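Local structure of ribonucleoside-diphosphate reductase, alpha chain (Actinobacillus ureae ATCC 25976, 6DQX) at residues Y45-T50 with L97-P102; Y84-S89 with K418-I423. The protein probably catalyses the reduction of ribonucleoside diphosphates to deoxyribonucleotides, as the catalytic alpha subunit of a class Id ribonucleotide reductase. All blocks are in the same frame, centred on the assembly; numbering follows the deposited sequence.

Contact 1. Residues Y45-T50 with L97-P102; sequences YLLEGT and LDRGLP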
ATOM      1  N   TYR A  45     -26.994   1.584  10.409  1.00 31.46           N
ATOM      2  CA  TYR A  45     -26.156   1.679  11.626  1.00 29.81           C
ATOM      3  C   TYR A  45     -26.405   0.664  12.713  1.00 27.58           C
ATOM      4  O   TYR A  45     -25.472   0.345  13.452  1.00 31.08           O
ATOM      5  CB  TYR A  45     -26.276   3.069  12.279  1.00 31.57           C
ATOM      6  CG  TYR A  45     -26.080   4.260  11.364  1.00 33.85           C
ATOM      7  CD1 TYR A  45     -25.284   4.192  10.215  1.00 35.39           C
ATOM      8  CD2 TYR A  45     -26.662   5.482  11.675  1.00 36.36           C
ATOM      9  CE1 TYR A  45     -25.129   5.292   9.380  1.00 37.00           C
ATOM     10  CE2 TYR A  45     -26.489   6.590  10.855  1.00 36.74           C
ATOM     11  CZ  TYR A  45     -25.735   6.485   9.708  1.00 35.74           C
ATOM     12  OH  TYR A  45     -25.575   7.568   8.884  1.00 36.76           O
ATOM     13  N   LEU A  46     -27.633   0.169  12.844  1.00 25.24           N
ATOM     14  CA  LEU A  46     -27.998  -0.680  13.979  1.00 26.51           C
ATOM     15  C   LEU A  46     -27.735  -2.136  13.652  1.00 27.21           C
ATOM     16  O   LEU A  46     -27.994  -2.574  12.526  1.00 26.99           O
ATOM     17  CB  LEU A  46     -29.481  -0.526  14.310  1.00 26.21           C
ATOM     18  CG  LEU A  46     -29.914   0.887  14.711  1.00 26.50           C
ATOM     19  CD1 LEU A  46     -31.417   0.933  14.856  1.00 27.14           C
ATOM     20  CD2 LEU A  46     -29.227   1.305  16.004  1.00 26.97           C
ATOM     21  N   LEU A  47     -27.240  -2.872  14.633  1.00 27.66           N
ATOM     22  CA  LEU A  47     -27.123  -4.323  14.506  1.00 29.65           C
ATOM     23  C   LEU A  47     -28.516  -4.945  14.449  1.00 31.25           C
ATOM     24  O   LEU A  47     -29.444  -4.464  15.107  1.00 28.17           O
ATOM     25  CB  LEU A  47     -26.306  -4.904  15.662  1.00 30.78           C
ATOM     26  CG  LEU A  47     -24.794  -4.683  15.484  1.00 32.24           C
ATOM     27  CD1 LEU A  47     -24.065  -4.856  16.801  1.00 33.16           C
ATOM     28  CD2 LEU A  47     -24.210  -5.617  14.426  1.00 33.77           C
ATOM     29  N   GLU A  48     -28.665  -5.994  13.632  1.00 32.23           N
ATOM     30  CA  GLU A  48     -29.910  -6.751  13.551  1.00 35.12           C
ATOM     31  C   GLU A  48     -30.359  -7.069  14.968  1.00 32.65           C
ATOM     32  O   GLU A  48     -29.552  -7.463  15.810  1.00 34.67           O
ATOM     33  CB  GLU A  48     -29.708  -8.040  12.730  1.00 38.29           C
ATOM     34  CG  GLU A  48     -30.852  -9.050  12.806  1.00 42.50           C
ATOM     35  CD  GLU A  48     -30.695 -10.176  11.795  1.00 47.38           C
ATOM     36  OE1 GLU A  48     -30.928  -9.932  10.589  1.00 49.39           O
ATOM     37  OE2 GLU A  48     -30.341 -11.304  12.203  1.00 52.82           O
ATOM     38  N   GLY A  49     -31.633  -6.838  15.245  1.00 33.18           N
ATOM     39  CA  GLY A  49     -32.200  -7.076  16.574  1.00 32.50           C
ATOM     40  C   GLY A  49     -31.969  -6.007  17.637  1.00 32.72           C
ATOM     41  O   GLY A  49     -32.194  -6.272  18.816  1.00 34.96           O
ATOM     42  N   THR A  50     -31.496  -4.818  17.250  1.00 28.93           N
ATOM     43  CA  THR A  50     -31.442  -3.647  18.156  1.00 26.14           C
ATOM     44  C   THR A  50     -32.317  -2.558  17.525  1.00 24.56           C
ATOM     45  O   THR A  50     -32.137  -2.243  16.353  1.00 24.75           O
ATOM     46  CB  THR A  50     -29.995  -3.126  18.351  1.00 26.22           C
ATOM     47  OG1 THR A  50     -29.201  -4.113  19.030  1.00 25.30           O
ATOM     48  CG2 THR A  50     -29.980  -1.833  19.200  1.00 26.57           C
ATOM     49  N   LEU A  97     -19.798  -0.541  21.921  1.00 22.44           N
ATOM     50  CA  LEU A  97     -19.740  -1.888  21.343  1.00 23.28           C
ATOM     51  C   LEU A  97     -18.292  -2.297  21.033  1.00 25.60           C
ATOM     52  O   LEU A  97     -17.380  -1.471  21.005  1.00 22.73           O
ATOM     53  CB  LEU A  97     -20.568  -1.951  20.057  1.00 22.99           C
ATOM     54  CG  LEU A  97     -22.015  -1.455  20.092  1.00 22.98           C
ATOM     55  CD1 LEU A  97     -22.660  -1.584  18.726  1.00 23.45           C
ATOM     56  CD2 LEU A  97     -22.824  -2.195  21.142  1.00 23.83           C
ATOM     57  N   ASP A  98     -18.079  -3.590  20.784  1.00 27.70           N
ATOM     58  CA  ASP A  98     -16.732  -4.078  20.433  1.00 29.97           C
ATOM     59  C   ASP A  98     -16.240  -3.600  19.070  1.00 28.06           C
ATOM     60  O   ASP A  98     -15.072  -3.240  18.922  1.00 29.47           O
ATOM     61  CB  ASP A  98     -16.700  -5.612  20.475  1.00 34.48           C
ATOM     62  CG  ASP A  98     -16.867  -6.154  21.874  1.00 38.15           C
ATOM     63  OD1 ASP A  98     -16.616  -5.409  22.848  1.00 42.48           O
ATOM     64  OD2 ASP A  98     -17.241  -7.340  22.012  1.00 45.23           O
ATOM     65  N   ARG A  99     -17.129  -3.587  18.085  1.00 29.04           N
ATOM     66  CA  ARG A  99     -16.740  -3.286  16.713  1.00 27.33           C
ATOM     67  C   ARG A  99     -16.287  -1.835  16.520  1.00 28.11           C
ATOM     68  O   ARG A  99     -16.699  -0.937  17.273  1.00 26.88           O
ATOM     69  CB  ARG A  99     -17.869  -3.619  15.731  1.00 29.05           C
ATOM     70  CG  ARG A  99     -19.136  -2.776  15.831  1.00 29.59           C
ATOM     71  CD  ARG A  99     -20.063  -3.069  14.664  1.00 30.77           C
ATOM     72  NE  ARG A  99     -21.222  -2.177  14.621  1.00 31.55           N
ATOM     73  CZ  ARG A  99     -22.195  -2.235  13.704  1.00 34.25           C
ATOM     74  NH1 ARG A  99     -22.168  -3.156  12.735  1.00 36.32           N
ATOM     75  NH2 ARG A  99     -23.211  -1.376  13.749  1.00 32.98           N
ATOM     76  N   GLY A 100     -15.424  -1.634  15.524  1.00 25.42           N
ATOM     77  CA  GLY A 100     -15.114  -0.299  15.001  1.00 24.49           C
ATOM     78  C   GLY A 100     -14.527   0.694  15.983  1.00 22.90           C
ATOM     79  O   GLY A 100     -13.967   0.332  17.038  1.00 22.40           O
ATOM     80  N   LEU A 101     -14.630   1.959  15.593  1.00 20.27           N
ATOM     81  CA  LEU A 101     -14.153   3.077  16.393  1.00 19.84           C
ATOM     82  C   LEU A 101     -15.185   4.203  16.270  1.00 18.83           C
ATOM     83  O   LEU A 101     -15.866   4.313  15.252  1.00 19.82           O
ATOM     84  CB  LEU A 101     -12.786   3.571  15.919  1.00 19.35           C
ATOM     85  CG  LEU A 101     -11.601   2.607  16.098  1.00 19.54           C
ATOM     86  CD1 LEU A 101     -10.382   3.109  15.357  1.00 20.00           C
ATOM     87  CD2 LEU A 101     -11.290   2.407  17.580  1.00 20.50           C
ATOM     88  N   PRO A 102     -15.268   5.062  17.291  1.00 18.42           N
ATOM     89  CA  PRO A 102     -16.268   6.149  17.285  1.00 16.48           C
ATOM     90  C   PRO A 102     -15.757   7.503  16.753  1.00 16.94           C
ATOM     91  O   PRO A 102     -16.464   8.511  16.907  1.00 16.31           O
ATOM     92  CB  PRO A 102     -16.640   6.220  18.773  1.00 16.73           C
ATOM     93  CG  PRO A 102     -15.320   6.031  19.434  1.00 16.58           C
ATOM     94  CD  PRO A 102     -14.635   4.941  18.617  1.00 17.67           C
TER

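Contact 2. Residues Y84-S89 with K418-I423; sequences YFSLSS and KSSSFI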
ATOM      1  N   TYR A  84     -32.701  17.727  20.304  1.00 14.76           N
ATOM      2  CA  TYR A  84     -31.625  18.730  20.404  1.00 15.08           C
ATOM      3  C   TYR A  84     -30.280  18.259  19.876  1.00 15.53           C
ATOM      4  O   TYR A  84     -29.440  19.115  19.594  1.00 16.63           O
ATOM      5  CB  TYR A  84     -31.402  19.154  21.855  1.00 14.70           C
ATOM      6  CG  TYR A  84     -32.591  19.785  22.557  1.00 15.27           C
ATOM      7  CD1 TYR A  84     -33.693  20.275  21.854  1.00 15.56           C
ATOM      8  CD2 TYR A  84     -32.580  19.927  23.927  1.00 15.53           C
ATOM      9  CE1 TYR A  84     -34.757  20.857  22.512  1.00 15.99           C
ATOM     10  CE2 TYR A  84     -33.641  20.528  24.598  1.00 16.40           C
ATOM     11  CZ  TYR A  84     -34.720  20.984  23.887  1.00 16.81           C
ATOM     12  OH  TYR A  84     -35.779  21.575  24.560  1.00 18.52           O
ATOM     13  N   PHE A  85     -30.064  16.938  19.827  1.00 15.24           N
ATOM     14  CA  PHE A  85     -28.759  16.290  19.519  1.00 15.73           C
ATOM     15  C   PHE A  85     -28.822  15.429  18.295  1.00 16.49           C
ATOM     16  O   PHE A  85     -29.704  14.585  18.175  1.00 17.16           O
ATOM     17  CB  PHE A  85     -28.339  15.274  20.606  1.00 15.36           C
ATOM     18  CG  PHE A  85     -28.001  15.852  21.930  1.00 14.79           C
ATOM     19  CD1 PHE A  85     -27.767  17.207  22.116  1.00 14.28           C
ATOM     20  CD2 PHE A  85     -27.866  14.998  23.023  1.00 14.63           C
ATOM     21  CE1 PHE A  85     -27.459  17.690  23.361  1.00 14.05           C
ATOM     22  CE2 PHE A  85     -27.546  15.482  24.272  1.00 14.19           C
ATOM     23  CZ  PHE A  85     -27.345  16.841  24.442  1.00 14.10           C
ATOM     24  N   SER A  86     -27.818  15.549  17.445  1.00 16.56           N
ATOM     25  CA  SER A  86     -27.537  14.554  16.423  1.00 17.48           C
ATOM     26  C   SER A  86     -26.212  13.907  16.812  1.00 17.23           C
ATOM     27  O   SER A  86     -25.298  14.597  17.223  1.00 16.23           O
ATOM     28  CB  SER A  86     -27.427  15.242  15.065  1.00 18.75           C
ATOM     29  OG  SER A  86     -26.721  14.459  14.128  1.00 21.29           O
ATOM     30  N   LEU A  87     -26.117  12.582  16.671  1.00 16.17           N
ATOM     31  CA  LEU A  87     -24.895  11.839  16.961  1.00 16.52           C
ATOM     32  C   LEU A  87     -24.293  11.388  15.650  1.00 16.47           C
ATOM     33  O   LEU A  87     -25.022  11.142  14.670  1.00 16.60           O
ATOM     34  CB  LEU A  87     -25.180  10.620  17.847  1.00 16.81           C
ATOM     35  CG  LEU A  87     -26.040  10.859  19.081  1.00 17.10           C
ATOM     36  CD1 LEU A  87     -26.189   9.561  19.831  1.00 18.07           C
ATOM     37  CD2 LEU A  87     -25.443  11.934  19.964  1.00 17.19           C
ATOM     38  N   SER A  88     -22.970  11.283  15.619  1.00 16.16           N
ATOM     39  CA  SER A  88     -22.266  10.910  14.397  1.00 16.57           C
ATOM     40  C   SER A  88     -22.540   9.448  14.060  1.00 16.94           C
ATOM     41  O   SER A  88     -22.867   8.640  14.945  1.00 15.55           O
ATOM     42  CB  SER A  88     -20.762  11.102  14.545  1.00 16.24           C
ATOM     43  OG  SER A  88     -20.232  10.110  15.399  1.00 15.99           O
ATOM     44  N   SER A  89     -22.365   9.110  12.789  1.00 18.30           N
ATOM     45  CA  SER A  89     -22.589   7.722  12.369  1.00 18.35           C
ATOM     46  C   SER A  89     -21.630   6.722  13.031  1.00 18.17           C
ATOM     47  O   SER A  89     -22.079   5.651  13.387  1.00 17.61           O
ATOM     48  CB  SER A  89     -22.654   7.569  10.845  1.00 20.08           C
ATOM     49  OG  SER A  89     -21.445   7.859  10.226  1.00 23.82           O
ATOM     50  N   LYS A 418     -25.330  15.766   6.146  1.00 22.62           N
ATOM     51  CA  LYS A 418     -26.437  15.431   5.226  1.00 25.20           C
ATOM     52  C   LYS A 418     -27.295  14.266   5.757  1.00 24.44           C
ATOM     53  O   LYS A 418     -28.510  14.393   5.871  1.00 23.77           O
ATOM     54  CB  LYS A 418     -25.930  15.143   3.808  1.00 28.25           C
ATOM     55  CG  LYS A 418     -25.250  16.330   3.124  1.00 32.30           C
ATOM     56  CD  LYS A 418     -26.196  17.461   2.753  1.00 34.09           C
ATOM     57  CE  LYS A 418     -25.450  18.762   2.436  1.00 36.51           C
ATOM     58  NZ  LYS A 418     -24.681  18.762   1.161  1.00 37.39           N
ATOM     59  N   SER A 419     -26.665  13.163   6.148  1.00 25.48           N
ATOM     60  CA  SER A 419     -27.414  12.022   6.689  1.00 26.41           C
ATOM     61  C   SER A 419     -27.942  12.310   8.084  1.00 24.64           C
ATOM     62  O   SER A 419     -29.075  11.940   8.422  1.00 22.14           O
ATOM     63  CB  SER A 419     -26.552  10.755   6.687  1.00 29.17           C
ATOM     64  OG  SER A 419     -26.152  10.463   5.354  1.00 32.64           O
ATOM     65  N   SER A 420     -27.124  12.977   8.902  1.00 22.71           N
ATOM     66  CA  SER A 420     -27.520  13.292  10.261  1.00 23.22           C
ATOM     67  C   SER A 420     -28.730  14.233  10.295  1.00 20.94           C
ATOM     68  O   SER A 420     -29.617  14.055  11.117  1.00 22.64           O
ATOM     69  CB  SER A 420     -26.355  13.900  11.039  1.00 23.93           C
ATOM     70  OG  SER A 420     -25.263  13.007  11.068  1.00 27.66           O
ATOM     71  N   SER A 421     -28.779  15.186   9.367  1.00 20.34           N
ATOM     72  CA  SER A 421     -29.917  16.102   9.241  1.00 20.58           C
ATOM     73  C   SER A 421     -31.183  15.362   8.817  1.00 20.86           C
ATOM     74  O   SER A 421     -32.283  15.644   9.312  1.00 18.43           O
ATOM     75  CB  SER A 421     -29.608  17.222   8.236  1.00 20.56           C
ATOM     76  OG  SER A 421     -28.802  18.206   8.847  1.00 19.52           O
ATOM     77  N   PHE A 422     -31.030  14.414   7.898  1.00 22.12           N
ATOM     78  CA  PHE A 422     -32.157  13.571   7.497  1.00 22.99           C
ATOM     79  C   PHE A 422     -32.749  12.845   8.716  1.00 21.97           C
ATOM     80  O   PHE A 422     -33.941  12.954   8.974  1.00 21.89           O
ATOM     81  CB  PHE A 422     -31.745  12.561   6.428  1.00 24.54           C
ATOM     82  CG  PHE A 422     -32.876  11.658   6.000  1.00 26.23           C
ATOM     83  CD1 PHE A 422     -34.000  12.191   5.380  1.00 27.83           C
ATOM     84  CD2 PHE A 422     -32.827  10.287   6.248  1.00 27.22           C
ATOM     85  CE1 PHE A 422     -35.059  11.372   4.989  1.00 29.15           C
ATOM     86  CE2 PHE A 422     -33.873   9.464   5.860  1.00 28.69           C
ATOM     87  CZ  PHE A 422     -34.993  10.007   5.232  1.00 30.06           C
ATOM     88  N   ILE A 423     -31.888  12.163   9.466  1.00 20.33           N
ATOM     89  CA  ILE A 423     -32.291  11.392  10.650  1.00 21.29           C
ATOM     90  C   ILE A 423     -33.055  12.284  11.639  1.00 21.05           C
ATOM     91  O   ILE A 423     -34.105  11.899  12.160  1.00 19.63           O
ATOM     92  CB  ILE A 423     -31.074  10.717  11.320  1.00 21.77           C
ATOM     93  CG1 ILE A 423     -30.527   9.566  10.447  1.00 22.33           C
ATOM     94  CG2 ILE A 423     -31.398  10.195  12.723  1.00 22.35           C
ATOM     95  CD1 ILE A 423     -29.139   9.101  10.828  1.00 22.77           C
TER
HETATM   96  O   HOH W   1     -28.552  12.656  13.223  1.00 29.78           O
HETATM   97  O   HOH W   2     -26.500  10.920  12.540  1.00 30.21           O

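Contact 1. Residues Y45-T50 with L97-P102
Leu47 faces Leu97 across two irregular loops whose backbones stay well apart: the CA atoms of Leu47 and Leu97 are 10.4 Å from each other, and those of Tyr45 and Gly100 are 11.7 Å apart. Side chains therefore have to span the gap. Residues 47-50 form a type II beta turn, closed by the backbone hydrogen bond from Thr50 N to Leu47 O at 3.0 Å, with Gly49 at the third position taking the positive phi (81°) that this turn requires.

Arg99 makes the long reach. A chi1 of 67° tucks its CG between the two backbone branches, and the extended chain then carries the guanidinium across to the opposite loop. Leu47 lies over one face of that flat group, its CG 3.9 Å above the plane and centred on it, while its CD2 comes within 3.6 Å of Arg99 NH1. The two side chains pass each other in opposite directions, so a leucine branch rests on the flat of the guanidinium rather than meeting its end. Tyr45 O lies at the edge of the guanidinium, near its plane, 2.9 Å from Arg99 NH2. The other branch of Leu47 meets Leu97 tip to tip, CD1 to CD1 at 4.0 Å, a small apolar contact beside the arginine.

This is surface packing between the loop joining helices 35-44 and 52-67 and the loop leading from helix 89-94 to strand 105-109. Arg99 NE is hydrogen-bonded to Ser93 O of helix 89-94, which helps fix the guanidinium. Leu97 also packs on Arg55 and Phe58 of helix 52-67, and Lys326 NZ of helix 308-327 ties down the loop by hydrogen bonds to Leu97 O and Gly100 O.

Contact 2. Residues Y84-S89 with K418-I423
Ser86 and Ser420 meet where helix 418-423 packs on strand 85-87, a strand that pairs antiparallel with strand 288-296 in the ten-stranded alpha/beta barrel of the ribonucleotide reductase family. Both CB atoms point at the opposite segment, yet the two hydroxyls do not meet head-on. Ser86 swings its hydroxyl opposite its own amide nitrogen (chi1 160°), which lays OG against the CB of Ser420, at 3.2 Å, whereas Ser420 OG lies off to one side, 3.7 Å from Ser86 OG.

Two ordered waters carry the polar link instead. One joins Ser86 OG to the helix carbonyl Ser420 O, donating to the latter; the other spans Ser420 OG and the strand carbonyl Leu87 O. Each serine hydroxyl is thus linked through a water to a backbone carbonyl of the facing segment, and the polar link between helix and strand in this buried joint runs through these two waters. The side chain of Leu87 packs on Phe76 and Met80 of helix 72-82. Just beyond the strand, Ser88 is the N-cap of helix 89-94, its OG accepting from Ile91 N. In the second bridge, the water donates a hydrogen bond to Leu87 O, its oxygen 2.6 Å from that carbonyl oxygen.

Contacts 1 and 2 illustrate how a residue of a surface contact can pack against an interior one: their centres are 16 Å apart, but Tyr45 of contact 1 touches both segments of contact 2. Its ring atom CZ lies 3.5 Å from Ser89 CB, and CE2 is 3.7 Å from Ile423 CD1, so the tyrosine fits between the start of helix 89-94 and helix 418-423. Helix 89-94 also joins segment 84-89 to segment 97-102, and the four segments alternate along the chain. Contact 2 is deeper, its centre about 13 Å from the centre of the chain, against about 23 Å for the centre of contact 1. Both are away from the magnesium site at His65.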